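Local coordinates for inactive glucansucrase (Lactobacillus reuteri, PDB 5JBD), which belongs to glycosyl hydrolase family 70 as an inactive glucansucrase, a large single chain built round a TIM-type barrel and carrying a bound calcium ion, at residues K90-Q95 / V164-A169; G308-A313 / T640-A645; D315-N320 / D648-Y653; F656-P661 / E705-T710; A782-F787 / G860-L865. One frame throughout, in Å; residues are numbered along the deposited sequence.

Contacts 2, 3 and 4 belong to the part that holds the eight-stranded parallel barrel sheet, whereas contacts 1 and 5 lie in a remote region, their centres about 17 Å apart. Contacts 2 and 3 touch, with centres about 11 Å apart; helix 310-315 and strand 319-320 follow each other, and the segments alternate along the chain, so 640-645 and 648-653 return to 308-313 and 315-320 after more than three hundred residues. Contact 4 follows directly, 656-661 continuing from strand 652-654. Contact 5 comes last yet lies near contact 1, nearest atoms about 7 Å apart without touching. Early and late chain parts thus share a region about 50 to 62 Å from contacts 2 and 3, centre to centre.

Contact 1. Residues K90-Q95 / V164-A169; sequences KDVQAQ and VPELSA
Val92 of helix 90-101 meets Val164 methyl to methyl, a helix-against-loop packing that ties the first turns of that helix to the chain leaving helix 151-162. Val164 CG1 lies 3.9 Å from Val92 CG2 and 4.1 Å from Val92 CG1, so a single methyl approaches both branches of its partner. The other methyl is turned to the next helical turn, where Val164 CG2 is 3.9 Å from Gln95 OE1, a van der Waals contact. Glu166 arrives from the loop: its CG sits between the backbone N and carbonyl carbon (chi1 73°), and the extended chain beyond brings OE2 to 3.8 Å from Val92 CG2. In the next shell, Phe160 of helix 151-162 touches both Val92 and Gln95, and Gln95 NE2 makes a weak bond to Asp91 OD1. The loop is braced at one oxygen: Val164 O accepts Leu167 N at 3.0 Å and Ser168 OG at 2.7 Å, the two donors reaching it from opposite faces of the carbonyl plane.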
# COMPACT_ATOMS: atom_id res chain seq x y z
N LYS A 90 -18.09 -37.73 8.97
CA LYS A 90 -17.50 -38.99 9.44
C LYS A 90 -16.01 -39.07 9.08
O LYS A 90 -15.18 -39.54 9.88
CB LYS A 90 -18.23 -40.20 8.84
CG LYS A 90 -19.45 -40.67 9.60
CD LYS A 90 -20.05 -41.91 8.96
CE LYS A 90 -21.61 -41.93 8.95
NZ LYS A 90 -22.26 -41.54 10.23
N ASP A 91 -15.68 -38.60 7.88
CA ASP A 91 -14.30 -38.54 7.39
C ASP A 91 -13.39 -37.82 8.40
O ASP A 91 -12.39 -38.37 8.84
CB ASP A 91 -14.29 -37.84 6.01
CG ASP A 91 -12.89 -37.76 5.38
OD1 ASP A 91 -12.01 -38.60 5.68
OD2 ASP A 91 -12.69 -36.84 4.55
N VAL A 92 -13.79 -36.61 8.78
CA VAL A 92 -12.99 -35.76 9.67
C VAL A 92 -12.98 -36.31 11.10
O VAL A 92 -11.97 -36.22 11.80
CB VAL A 92 -13.46 -34.28 9.61
CG1 VAL A 92 -12.69 -33.39 10.60
CG2 VAL A 92 -13.30 -33.73 8.19
N GLN A 93 -14.09 -36.91 11.53
CA GLN A 93 -14.15 -37.60 12.82
C GLN A 93 -13.09 -38.69 12.89
O GLN A 93 -12.34 -38.78 13.87
CB GLN A 93 -15.55 -38.18 13.05
CG GLN A 93 -15.75 -38.90 14.38
CD GLN A 93 -17.13 -39.52 14.52
OE1 GLN A 93 -17.84 -39.69 13.55
NE2 GLN A 93 -17.52 -39.87 15.75
N ALA A 94 -13.03 -39.53 11.86
CA ALA A 94 -12.04 -40.61 11.81
C ALA A 94 -10.63 -40.02 11.77
O ALA A 94 -9.74 -40.55 12.43
CB ALA A 94 -12.30 -41.53 10.63
N GLN A 95 -10.44 -38.92 11.04
CA GLN A 95 -9.15 -38.21 11.03
C GLN A 95 -8.75 -37.68 12.41
O GLN A 95 -7.59 -37.81 12.81
CB GLN A 95 -9.13 -37.04 10.06
CG GLN A 95 -9.11 -37.39 8.58
CD GLN A 95 -9.16 -36.14 7.73
OE1 GLN A 95 -8.32 -35.26 7.86
NE2 GLN A 95 -10.18 -36.03 6.88
N VAL A 164 -6.76 -30.39 8.10
CA VAL A 164 -8.09 -30.64 7.53
C VAL A 164 -8.43 -29.49 6.58
O VAL A 164 -8.57 -28.35 7.04
CB VAL A 164 -9.16 -30.74 8.65
CG1 VAL A 164 -10.53 -31.05 8.06
CG2 VAL A 164 -8.76 -31.79 9.67
N PRO A 165 -8.53 -29.76 5.27
CA PRO A 165 -8.76 -28.68 4.29
C PRO A 165 -9.88 -27.71 4.68
O PRO A 165 -9.64 -26.50 4.70
CB PRO A 165 -9.12 -29.44 3.01
CG PRO A 165 -8.30 -30.69 3.10
CD PRO A 165 -8.26 -31.04 4.58
N GLU A 166 -11.06 -28.23 5.02
CA GLU A 166 -12.19 -27.33 5.32
C GLU A 166 -12.05 -26.49 6.61
O GLU A 166 -12.77 -25.50 6.77
CB GLU A 166 -13.53 -28.08 5.25
CG GLU A 166 -13.80 -29.03 6.39
CD GLU A 166 -14.88 -30.02 6.03
OE1 GLU A 166 -16.07 -29.63 6.08
OE2 GLU A 166 -14.54 -31.18 5.71
N LEU A 167 -11.10 -26.83 7.48
CA LEU A 167 -10.84 -26.07 8.71
C LEU A 167 -9.53 -25.28 8.64
O LEU A 167 -8.98 -24.86 9.67
CB LEU A 167 -10.82 -27.01 9.94
CG LEU A 167 -11.95 -28.03 10.03
CD1 LEU A 167 -11.78 -28.91 11.27
CD2 LEU A 167 -13.31 -27.34 10.05
N SER A 168 -9.03 -25.04 7.42
CA SER A 168 -7.74 -24.38 7.23
C SER A 168 -7.68 -23.73 5.86
O SER A 168 -8.63 -23.80 5.07
CB SER A 168 -6.60 -25.39 7.41
OG SER A 168 -6.71 -26.47 6.50
N ALA A 169 -6.55 -23.08 5.58
CA ALA A 169 -6.39 -22.19 4.43
C ALA A 169 -6.78 -22.79 3.08
O ALA A 169 -7.47 -22.13 2.31
CB ALA A 169 -4.95 -21.68 4.37

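Contact 2. Residues G308-A313 / T640-A645; sequences GNPQNA and TFESNA
The carbonyl oxygen of Ala313 meets two carbons of the Phe641 ring: Ala313 O is 3.3 Å from Phe641 CE1 and 3.4 Å from Phe641 CZ, in an oblique approach. The methyl of the same alanine packs against 640-645. Ala313 CB stands 3.6 Å from Thr640 O, 4.0 Å from Thr640 CG2 and 4.1 Å from Phe641 CE1. Thr640 directs its CB away from the helix, yet its methyl, trans to the backbone N, reaches over the rim of one Phe641 face and also touches Ala313 CB. One turn earlier, Pro310 CG lies 3.7 Å from Glu642 OE1; the glutamate chain runs extended beyond CG and crosses the proline ring at a slant. Around this interface backbone hydrogen bonds pair Gly308 with Lys639, Thr640 with Gly335 and Phe641 with Asn336. Farther along, Asn644 caps helix 645-648, its OD1 accepting Leu647 N. The chemistry is that of a short helix laid on an irregular loop: apolar packing and the close carbonyl-to-ring approach carry it, and a carboxylate beside Pro310 in the first turn of helix 310-315 would probably be mildly favoured by the positive end of the helix dipole.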
# COMPACT_ATOMS: atom_id res chain seq x y z
N GLY A 308 -9.19 28.00 -8.71
CA GLY A 308 -9.02 29.36 -9.24
C GLY A 308 -7.98 30.25 -8.57
O GLY A 308 -7.85 31.42 -8.95
N ASN A 309 -7.26 29.70 -7.59
CA ASN A 309 -6.27 30.45 -6.81
C ASN A 309 -5.01 29.57 -6.70
O ASN A 309 -4.89 28.77 -5.76
CB ASN A 309 -6.85 30.80 -5.43
CG ASN A 309 -8.10 31.65 -5.51
OD1 ASN A 309 -8.12 32.69 -6.17
ND2 ASN A 309 -9.17 31.21 -4.85
N PRO A 310 -4.10 29.66 -7.69
CA PRO A 310 -2.90 28.81 -7.74
C PRO A 310 -2.03 28.82 -6.49
O PRO A 310 -1.49 27.76 -6.12
CB PRO A 310 -2.13 29.36 -8.95
CG PRO A 310 -3.19 29.89 -9.85
CD PRO A 310 -4.21 30.48 -8.92
N GLN A 311 -1.93 29.97 -5.82
CA GLN A 311 -1.14 30.04 -4.58
C GLN A 311 -1.71 29.11 -3.50
O GLN A 311 -0.95 28.37 -2.85
CB GLN A 311 -1.06 31.49 -4.07
CG GLN A 311 -0.21 31.72 -2.80
CD GLN A 311 1.26 31.36 -2.97
OE1 GLN A 311 1.75 30.41 -2.34
NE2 GLN A 311 1.97 32.09 -3.83
N ASN A 312 -3.04 29.16 -3.31
CA ASN A 312 -3.69 28.32 -2.31
C ASN A 312 -3.66 26.84 -2.73
O ASN A 312 -3.39 25.97 -1.90
CB ASN A 312 -5.15 28.76 -2.08
CG ASN A 312 -5.25 30.12 -1.43
OD1 ASN A 312 -4.30 30.63 -0.82
ND2 ASN A 312 -6.43 30.70 -1.49
N ALA A 313 -3.94 26.56 -4.00
CA ALA A 313 -3.90 25.18 -4.50
C ALA A 313 -2.51 24.55 -4.30
O ALA A 313 -2.39 23.47 -3.73
CB ALA A 313 -4.29 25.13 -5.97
N THR A 640 -7.99 23.73 -10.52
CA THR A 640 -7.28 23.73 -9.25
C THR A 640 -5.77 23.66 -9.54
O THR A 640 -5.08 24.69 -9.44
CB THR A 640 -7.83 22.61 -8.36
OG1 THR A 640 -9.21 22.89 -8.07
CG2 THR A 640 -7.07 22.50 -7.04
N PHE A 641 -5.25 22.50 -9.94
CA PHE A 641 -3.85 22.44 -10.40
C PHE A 641 -3.72 22.80 -11.88
O PHE A 641 -4.57 22.46 -12.68
CB PHE A 641 -3.18 21.11 -10.03
CG PHE A 641 -3.04 20.94 -8.56
CD1 PHE A 641 -2.21 21.79 -7.84
CD2 PHE A 641 -3.84 20.04 -7.86
CE1 PHE A 641 -2.11 21.69 -6.47
CE2 PHE A 641 -3.75 19.95 -6.49
CZ PHE A 641 -2.89 20.78 -5.79
N GLU A 642 -2.66 23.53 -12.19
CA GLU A 642 -2.31 23.95 -13.53
C GLU A 642 -0.82 23.67 -13.71
O GLU A 642 -0.02 24.03 -12.84
CB GLU A 642 -2.52 25.43 -13.69
CG GLU A 642 -3.95 25.92 -13.51
CD GLU A 642 -4.05 27.42 -13.70
OE1 GLU A 642 -3.25 28.14 -13.06
OE2 GLU A 642 -4.90 27.87 -14.48
N SER A 643 -0.47 23.05 -14.83
CA SER A 643 0.93 22.71 -15.16
C SER A 643 1.59 23.93 -15.78
O SER A 643 1.47 24.18 -16.97
CB SER A 643 0.99 21.50 -16.09
OG SER A 643 2.31 20.98 -16.22
N ASN A 644 2.28 24.70 -14.95
CA ASN A 644 2.94 25.94 -15.39
C ASN A 644 4.24 26.09 -14.62
O ASN A 644 4.58 25.23 -13.81
CB ASN A 644 2.00 27.15 -15.21
CG ASN A 644 1.47 27.28 -13.79
OD1 ASN A 644 2.20 27.07 -12.82
ND2 ASN A 644 0.20 27.65 -13.67
N ALA A 645 4.95 27.19 -14.84
CA ALA A 645 6.23 27.44 -14.17
C ALA A 645 6.16 27.43 -12.63
O ALA A 645 7.12 27.00 -11.95
CB ALA A 645 6.84 28.75 -14.67

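Contact 3. Residues D315-N320 / D648-Y653; sequences DHLSYN and DSHMIY
His650 begins the contact, its ND1 4.3 Å from Leu317 CD2, with the methyl approaching the imidazole obliquely. The polar work of that nitrogen is done elsewhere, in a hydrogen bond to Asp688 OD2 on strand 688-691, which probably helps to set how the ring is turned. Met651 points its CB away from 315-320, and Ile652 again points inward, the alternation expected of an extended chain entering strand 652-654. Ile652 carries most of the packing. Its CG1 is 4.2 Å from Leu317 CD2, while CD1 sits squarely over the Tyr319 ring, 3.6 Å from the ring centroid and only 8° off the ring normal, a CH-pi contact. The branch CG2 takes the far end of the same ring, 3.6 Å from Tyr319 OH. Tyr319 can lie this way because its CG stands between the backbone N and the carbonyl carbon (chi1 37°), bringing the ring across so that one face receives Ile652 CD1. Strands 319-320 and 652-654 belong to the same parallel sheet but are separated in it by three strands, so these side chains meet across the barrel interior rather than between neighbours. Strand 688-691 adds Trp690 against both Tyr319 and Ile652. The meeting is therefore apolar, while the polar ends bond outside the two segments: Tyr319 OH with Gln745 OE1, and His650 ND1 with Asp688 OD2.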
# COMPACT_ATOMS: atom_id res chain seq x y z
N ASP A 315 0.02 25.55 -2.27
CA ASP A 315 0.31 25.41 -0.83
C ASP A 315 -0.31 24.14 -0.22
O ASP A 315 0.16 23.68 0.83
CB ASP A 315 -0.18 26.63 -0.04
CG ASP A 315 0.73 27.86 -0.19
OD1 ASP A 315 1.86 27.75 -0.68
OD2 ASP A 315 0.29 28.96 0.18
N HIS A 316 -1.34 23.59 -0.87
CA HIS A 316 -1.99 22.36 -0.41
C HIS A 316 -1.85 21.25 -1.45
O HIS A 316 -2.79 20.50 -1.73
CB HIS A 316 -3.45 22.67 -0.03
CG HIS A 316 -3.56 23.64 1.11
ND1 HIS A 316 -3.39 23.25 2.42
CD2 HIS A 316 -3.76 24.98 1.13
CE1 HIS A 316 -3.50 24.31 3.21
NE2 HIS A 316 -3.72 25.37 2.45
N LEU A 317 -0.63 21.12 -1.98
CA LEU A 317 -0.34 20.15 -3.04
C LEU A 317 -0.84 18.79 -2.66
O LEU A 317 -0.51 18.30 -1.58
CB LEU A 317 1.17 20.09 -3.30
CG LEU A 317 1.60 19.39 -4.60
CD1 LEU A 317 1.11 20.14 -5.83
CD2 LEU A 317 3.12 19.21 -4.62
N SER A 318 -1.64 18.18 -3.52
CA SER A 318 -2.10 16.81 -3.35
C SER A 318 -1.91 16.03 -4.65
O SER A 318 -2.04 16.59 -5.75
CB SER A 318 -3.56 16.79 -2.87
OG SER A 318 -3.68 17.42 -1.58
N TYR A 319 -1.63 14.74 -4.53
CA TYR A 319 -1.21 13.92 -5.67
C TYR A 319 -1.63 12.47 -5.49
O TYR A 319 -1.47 11.89 -4.39
CB TYR A 319 0.31 14.04 -5.91
CG TYR A 319 1.22 14.16 -4.69
CD1 TYR A 319 1.45 15.40 -4.07
CD2 TYR A 319 1.94 13.06 -4.20
CE1 TYR A 319 2.29 15.53 -2.97
CE2 TYR A 319 2.78 13.18 -3.10
CZ TYR A 319 2.96 14.42 -2.49
OH TYR A 319 3.82 14.56 -1.40
N ASN A 320 -2.17 11.89 -6.57
CA ASN A 320 -2.81 10.57 -6.53
C ASN A 320 -1.90 9.49 -7.05
O ASN A 320 -1.38 9.62 -8.14
CB ASN A 320 -4.09 10.56 -7.38
CG ASN A 320 -5.19 11.44 -6.81
OD1 ASN A 320 -5.08 11.94 -5.70
ND2 ASN A 320 -6.25 11.65 -7.60
N ASP A 648 5.69 23.71 -11.58
CA ASP A 648 7.00 23.08 -11.91
C ASP A 648 8.10 23.41 -10.91
O ASP A 648 9.06 22.65 -10.79
CB ASP A 648 7.52 23.53 -13.30
CG ASP A 648 6.78 22.90 -14.47
OD1 ASP A 648 5.94 22.00 -14.28
OD2 ASP A 648 7.07 23.28 -15.63
N SER A 649 7.99 24.55 -10.22
CA SER A 649 8.96 24.90 -9.17
C SER A 649 8.96 23.95 -7.92
O SER A 649 9.90 23.97 -7.13
CB SER A 649 8.77 26.37 -8.74
OG SER A 649 8.94 27.26 -9.84
N HIS A 650 7.92 23.13 -7.78
CA HIS A 650 7.83 22.16 -6.68
C HIS A 650 8.62 20.88 -6.97
O HIS A 650 8.87 20.52 -8.14
CB HIS A 650 6.37 21.81 -6.39
CG HIS A 650 5.57 22.98 -5.90
ND1 HIS A 650 5.04 23.04 -4.63
CD2 HIS A 650 5.28 24.16 -6.49
CE1 HIS A 650 4.45 24.21 -4.47
NE2 HIS A 650 4.58 24.91 -5.58
N MET A 651 9.03 20.24 -5.88
CA MET A 651 9.68 18.94 -5.89
C MET A 651 9.28 18.16 -4.63
O MET A 651 9.41 18.67 -3.51
CB MET A 651 11.21 19.08 -5.96
CG MET A 651 11.94 17.76 -5.84
SD MET A 651 13.67 17.87 -6.34
CE MET A 651 14.31 18.83 -5.00
N ILE A 652 8.81 16.94 -4.86
CA ILE A 652 8.36 16.03 -3.83
C ILE A 652 9.53 15.13 -3.37
O ILE A 652 10.40 14.80 -4.17
CB ILE A 652 7.18 15.16 -4.33
CG1 ILE A 652 5.96 16.06 -4.61
CG2 ILE A 652 6.80 14.08 -3.31
CD1 ILE A 652 4.94 15.43 -5.53
N TYR A 653 9.54 14.77 -2.08
CA TYR A 653 10.49 13.79 -1.53
C TYR A 653 9.73 12.68 -0.79
O TYR A 653 8.98 12.98 0.14
CB TYR A 653 11.45 14.49 -0.58
CG TYR A 653 12.51 13.60 0.03
CD1 TYR A 653 13.48 12.99 -0.76
CD2 TYR A 653 12.57 13.40 1.41
CE1 TYR A 653 14.47 12.19 -0.19
CE2 TYR A 653 13.55 12.59 1.99
CZ TYR A 653 14.51 12.00 1.19
OH TYR A 653 15.49 11.22 1.76

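Contact 4. Residues F656-P661 / E705-T710; sequences FSLFQP and EGYSMT
Phe656 and Tyr707 bring together two loops of the TIM-type barrel, one continuing from the end of strand 652-654 and the other lying between strand 696-697 and helix 727-739. Among the aromatic contacts, Tyr707 OH sits at the edge of the Phe656 ring, in its plane, 3.5 Å from Phe656 CZ. The hydroxyl is hydrogen-bonded to Asp747 OD2, and His392 meets both rings; a bound glycerol lies about 4 Å from the Tyr707 side chain. The aliphatic contact is between Leu658 and Glu705, side by side and pointing the same way: Leu658 CD2 is 3.5 Å from Glu705 CG and 3.8 Å from Glu705 CB. Other polar bonds brace each loop internally. Glu705, bent at chi2 (-63°), folds its carboxylate back so that OE2 accepts Tyr707 N at 2.9 Å in a weak, strongly angled bond. In the other loop, a type I turn runs from Ser657 to Gln660, and Ser657 OG closes an ST turn by accepting Phe659 N at 2.9 Å, with an N-H...O angle of 155°.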
# COMPACT_ATOMS: atom_id res chain seq x y z
N PHE A 656 10.36 7.53 2.96
CA PHE A 656 10.45 6.20 3.57
C PHE A 656 10.70 5.10 2.56
O PHE A 656 10.56 5.29 1.34
CB PHE A 656 9.17 5.89 4.34
CG PHE A 656 7.97 5.57 3.48
CD1 PHE A 656 7.25 6.58 2.86
CD2 PHE A 656 7.54 4.25 3.31
CE1 PHE A 656 6.14 6.29 2.07
CE2 PHE A 656 6.44 3.95 2.53
CZ PHE A 656 5.73 4.98 1.91
N SER A 657 11.04 3.93 3.11
CA SER A 657 11.11 2.66 2.39
C SER A 657 10.31 1.62 3.17
O SER A 657 10.26 1.68 4.40
CB SER A 657 12.58 2.20 2.27
OG SER A 657 12.67 0.82 1.88
N LEU A 658 9.74 0.64 2.48
CA LEU A 658 9.15 -0.51 3.15
C LEU A 658 10.18 -1.29 3.99
O LEU A 658 9.81 -1.92 4.99
CB LEU A 658 8.52 -1.47 2.13
CG LEU A 658 7.40 -0.95 1.23
CD1 LEU A 658 6.89 -2.05 0.31
CD2 LEU A 658 6.25 -0.40 2.05
N PHE A 659 11.45 -1.25 3.59
CA PHE A 659 12.53 -2.03 4.22
C PHE A 659 13.31 -1.23 5.25
O PHE A 659 14.38 -1.64 5.70
CB PHE A 659 13.46 -2.55 3.13
CG PHE A 659 12.75 -3.37 2.10
CD1 PHE A 659 12.48 -4.71 2.32
CD2 PHE A 659 12.33 -2.79 0.90
CE1 PHE A 659 11.81 -5.47 1.38
CE2 PHE A 659 11.66 -3.54 -0.06
CZ PHE A 659 11.40 -4.88 0.18
N GLN A 660 12.76 -0.09 5.63
CA GLN A 660 13.29 0.72 6.69
C GLN A 660 13.22 -0.12 7.97
O GLN A 660 12.20 -0.76 8.22
CB GLN A 660 12.44 1.99 6.81
CG GLN A 660 13.06 3.11 7.62
CD GLN A 660 12.15 4.32 7.69
OE1 GLN A 660 11.47 4.68 6.71
NE2 GLN A 660 12.13 4.96 8.84
N PRO A 661 14.31 -0.17 8.75
CA PRO A 661 14.31 -1.01 9.96
C PRO A 661 13.56 -0.36 11.13
O PRO A 661 13.34 0.85 11.13
CB PRO A 661 15.80 -1.10 10.29
CG PRO A 661 16.34 0.22 9.88
CD PRO A 661 15.58 0.56 8.59
N GLU A 705 4.87 -0.87 7.87
CA GLU A 705 5.08 0.43 7.23
C GLU A 705 3.92 1.41 7.40
O GLU A 705 4.12 2.61 7.20
CB GLU A 705 5.38 0.28 5.72
CG GLU A 705 4.18 0.07 4.79
CD GLU A 705 3.40 -1.21 5.06
OE1 GLU A 705 3.98 -2.19 5.56
OE2 GLU A 705 2.19 -1.23 4.81
N GLY A 706 2.73 0.90 7.71
CA GLY A 706 1.55 1.74 7.92
C GLY A 706 0.39 1.63 6.94
O GLY A 706 -0.69 2.14 7.24
N TYR A 707 0.58 0.99 5.78
CA TYR A 707 -0.56 0.71 4.88
C TYR A 707 -1.46 -0.41 5.41
O TYR A 707 -2.67 -0.42 5.13
CB TYR A 707 -0.11 0.34 3.46
CG TYR A 707 0.64 1.43 2.70
CD1 TYR A 707 -0.01 2.61 2.32
CD2 TYR A 707 1.96 1.25 2.31
CE1 TYR A 707 0.67 3.60 1.61
CE2 TYR A 707 2.64 2.24 1.59
CZ TYR A 707 1.98 3.41 1.24
OH TYR A 707 2.63 4.40 0.50
N SER A 708 -0.88 -1.35 6.15
CA SER A 708 -1.65 -2.37 6.87
C SER A 708 -1.84 -1.85 8.29
O SER A 708 -0.94 -2.02 9.14
CB SER A 708 -0.91 -3.71 6.88
OG SER A 708 -0.88 -4.26 5.58
N MET A 709 -2.97 -1.19 8.53
CA MET A 709 -3.20 -0.46 9.79
C MET A 709 -4.46 -0.93 10.49
O MET A 709 -5.43 -1.33 9.85
CB MET A 709 -3.19 1.07 9.58
CG MET A 709 -4.51 1.74 9.20
SD MET A 709 -5.24 1.03 7.72
CE MET A 709 -4.46 2.09 6.48
N THR A 710 -4.40 -0.89 11.83
CA THR A 710 -5.50 -1.25 12.70
C THR A 710 -6.22 -0.05 13.29
O THR A 710 -7.30 -0.21 13.86
CB THR A 710 -4.98 -2.12 13.88
OG1 THR A 710 -3.96 -1.39 14.60
CG2 THR A 710 -4.37 -3.41 13.36

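Contact 5. Residues A782-F787 / G860-L865; sequences ANQIYF and GDYAYL
One face of the Tyr862 ring is covered by Ile785, whose CD1 lies 3.9 Å from the ring centroid and 10° off its normal, a CH-pi contact over the centre. The isoleucine shaft extends this toward the phenol end, Ile785 CG1 being 3.8 Å from Tyr862 CZ. At the ring edge, in its plane, sits a water 2.8 Å from Tyr862 OH. That water is also 2.8 Å from Ile785 O and within longer, weak reach of Gln784 OE1, though it has too few protons for every acceptor nearby. The Gln784 amide is turned 39° from the ring plane, its chain bent at chi2 (-57°); this folds the amide back so that Gln784 NE2 donates to Ala782 O at 3.2 Å. Asn783 and Gln784, both facing Val764, form a G1 beta bulge just where strand 784-791 starts, at one border of the six-stranded antiparallel sheet. Lys856 touches Tyr862 and makes a weak bond to Gln784 OE1, while the Tyr862 backbone is hydrogen-bonded to that of Pro204. Loop 860-865 is thus fastened to the sheet border by one tyrosine: its face packs on an aliphatic side chain, and its hydroxyl shares a water with the carbonyl Ile785 O.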
# COMPACT_ATOMS: atom_id res chain seq x y z
N ALA A 782 -20.04 -19.94 -3.20
CA ALA A 782 -20.89 -18.74 -3.20
C ALA A 782 -21.86 -18.78 -2.03
O ALA A 782 -22.34 -19.86 -1.65
CB ALA A 782 -21.67 -18.64 -4.51
N ASN A 783 -22.14 -17.61 -1.47
CA ASN A 783 -23.16 -17.46 -0.43
C ASN A 783 -22.90 -18.37 0.78
O ASN A 783 -23.82 -19.00 1.31
CB ASN A 783 -24.57 -17.69 -1.02
CG ASN A 783 -24.87 -16.75 -2.18
OD1 ASN A 783 -25.04 -17.19 -3.33
ND2 ASN A 783 -24.93 -15.47 -1.90
N GLN A 784 -21.63 -18.43 1.21
CA GLN A 784 -21.21 -19.26 2.33
C GLN A 784 -20.90 -18.39 3.53
O GLN A 784 -20.24 -17.36 3.39
CB GLN A 784 -19.94 -20.05 1.99
CG GLN A 784 -20.11 -21.12 0.93
CD GLN A 784 -21.17 -22.14 1.28
OE1 GLN A 784 -21.18 -22.70 2.37
NE2 GLN A 784 -22.07 -22.40 0.34
N ILE A 785 -21.34 -18.81 4.70
CA ILE A 785 -21.00 -18.11 5.93
C ILE A 785 -19.52 -18.37 6.26
O ILE A 785 -19.08 -19.51 6.29
CB ILE A 785 -21.95 -18.48 7.10
CG1 ILE A 785 -23.37 -18.00 6.74
CG2 ILE A 785 -21.46 -17.84 8.39
CD1 ILE A 785 -24.41 -18.13 7.81
N TYR A 786 -18.80 -17.28 6.53
CA TYR A 786 -17.35 -17.26 6.71
C TYR A 786 -17.05 -16.34 7.88
O TYR A 786 -17.65 -15.25 8.00
CB TYR A 786 -16.74 -16.67 5.41
CG TYR A 786 -15.22 -16.56 5.30
CD1 TYR A 786 -14.41 -17.70 5.33
CD2 TYR A 786 -14.60 -15.33 5.08
CE1 TYR A 786 -13.02 -17.60 5.19
CE2 TYR A 786 -13.21 -15.22 4.93
CZ TYR A 786 -12.42 -16.35 4.97
OH TYR A 786 -11.04 -16.26 4.83
N PHE A 787 -16.13 -16.75 8.76
CA PHE A 787 -15.85 -16.00 9.98
C PHE A 787 -14.66 -15.05 9.82
O PHE A 787 -13.63 -15.18 10.49
CB PHE A 787 -15.65 -16.97 11.16
CG PHE A 787 -16.83 -17.87 11.43
CD1 PHE A 787 -18.13 -17.36 11.50
CD2 PHE A 787 -16.64 -19.22 11.67
CE1 PHE A 787 -19.21 -18.19 11.77
CE2 PHE A 787 -17.72 -20.05 11.96
CZ PHE A 787 -19.01 -19.53 12.00
N GLY A 860 -27.62 -30.39 6.97
CA GLY A 860 -27.20 -29.20 6.21
C GLY A 860 -27.54 -27.86 6.84
O GLY A 860 -27.00 -26.84 6.43
N ASP A 861 -28.42 -27.84 7.85
CA ASP A 861 -28.79 -26.60 8.52
C ASP A 861 -27.61 -26.04 9.30
O ASP A 861 -26.87 -26.80 9.94
CB ASP A 861 -29.93 -26.82 9.52
CG ASP A 861 -31.25 -27.16 8.85
OD1 ASP A 861 -31.37 -27.08 7.61
OD2 ASP A 861 -32.19 -27.50 9.60
N TYR A 862 -27.43 -24.72 9.26
CA TYR A 862 -26.46 -24.06 10.14
C TYR A 862 -26.88 -24.21 11.60
O TYR A 862 -28.05 -24.03 11.94
CB TYR A 862 -26.34 -22.57 9.81
CG TYR A 862 -25.46 -22.28 8.61
CD1 TYR A 862 -24.07 -22.36 8.71
CD2 TYR A 862 -26.01 -21.93 7.38
CE1 TYR A 862 -23.25 -22.09 7.61
CE2 TYR A 862 -25.20 -21.68 6.27
CZ TYR A 862 -23.83 -21.76 6.39
OH TYR A 862 -23.03 -21.49 5.30
N ALA A 863 -25.92 -24.58 12.45
CA ALA A 863 -26.13 -24.54 13.89
C ALA A 863 -26.32 -23.08 14.29
O ALA A 863 -25.76 -22.18 13.65
CB ALA A 863 -24.95 -25.15 14.63
N TYR A 864 -27.12 -22.85 15.32
CA TYR A 864 -27.40 -21.47 15.74
C TYR A 864 -27.74 -21.42 17.20
O TYR A 864 -28.44 -22.30 17.70
CB TYR A 864 -28.53 -20.86 14.90
CG TYR A 864 -28.65 -19.36 15.01
CD1 TYR A 864 -27.88 -18.51 14.21
CD2 TYR A 864 -29.54 -18.77 15.90
CE1 TYR A 864 -27.98 -17.13 14.31
CE2 TYR A 864 -29.65 -17.40 16.01
CZ TYR A 864 -28.88 -16.57 15.21
OH TYR A 864 -29.02 -15.20 15.32
N LEU A 865 -27.23 -20.39 17.87
CA LEU A 865 -27.50 -20.17 19.28
C LEU A 865 -28.28 -18.87 19.40
O LEU A 865 -27.74 -17.78 19.22
CB LEU A 865 -26.20 -20.11 20.06
CG LEU A 865 -26.35 -19.96 21.57
CD1 LEU A 865 -27.10 -21.15 22.15
CD2 LEU A 865 -24.97 -19.81 22.20
O HOH W 1 -20.29 -21.92 5.65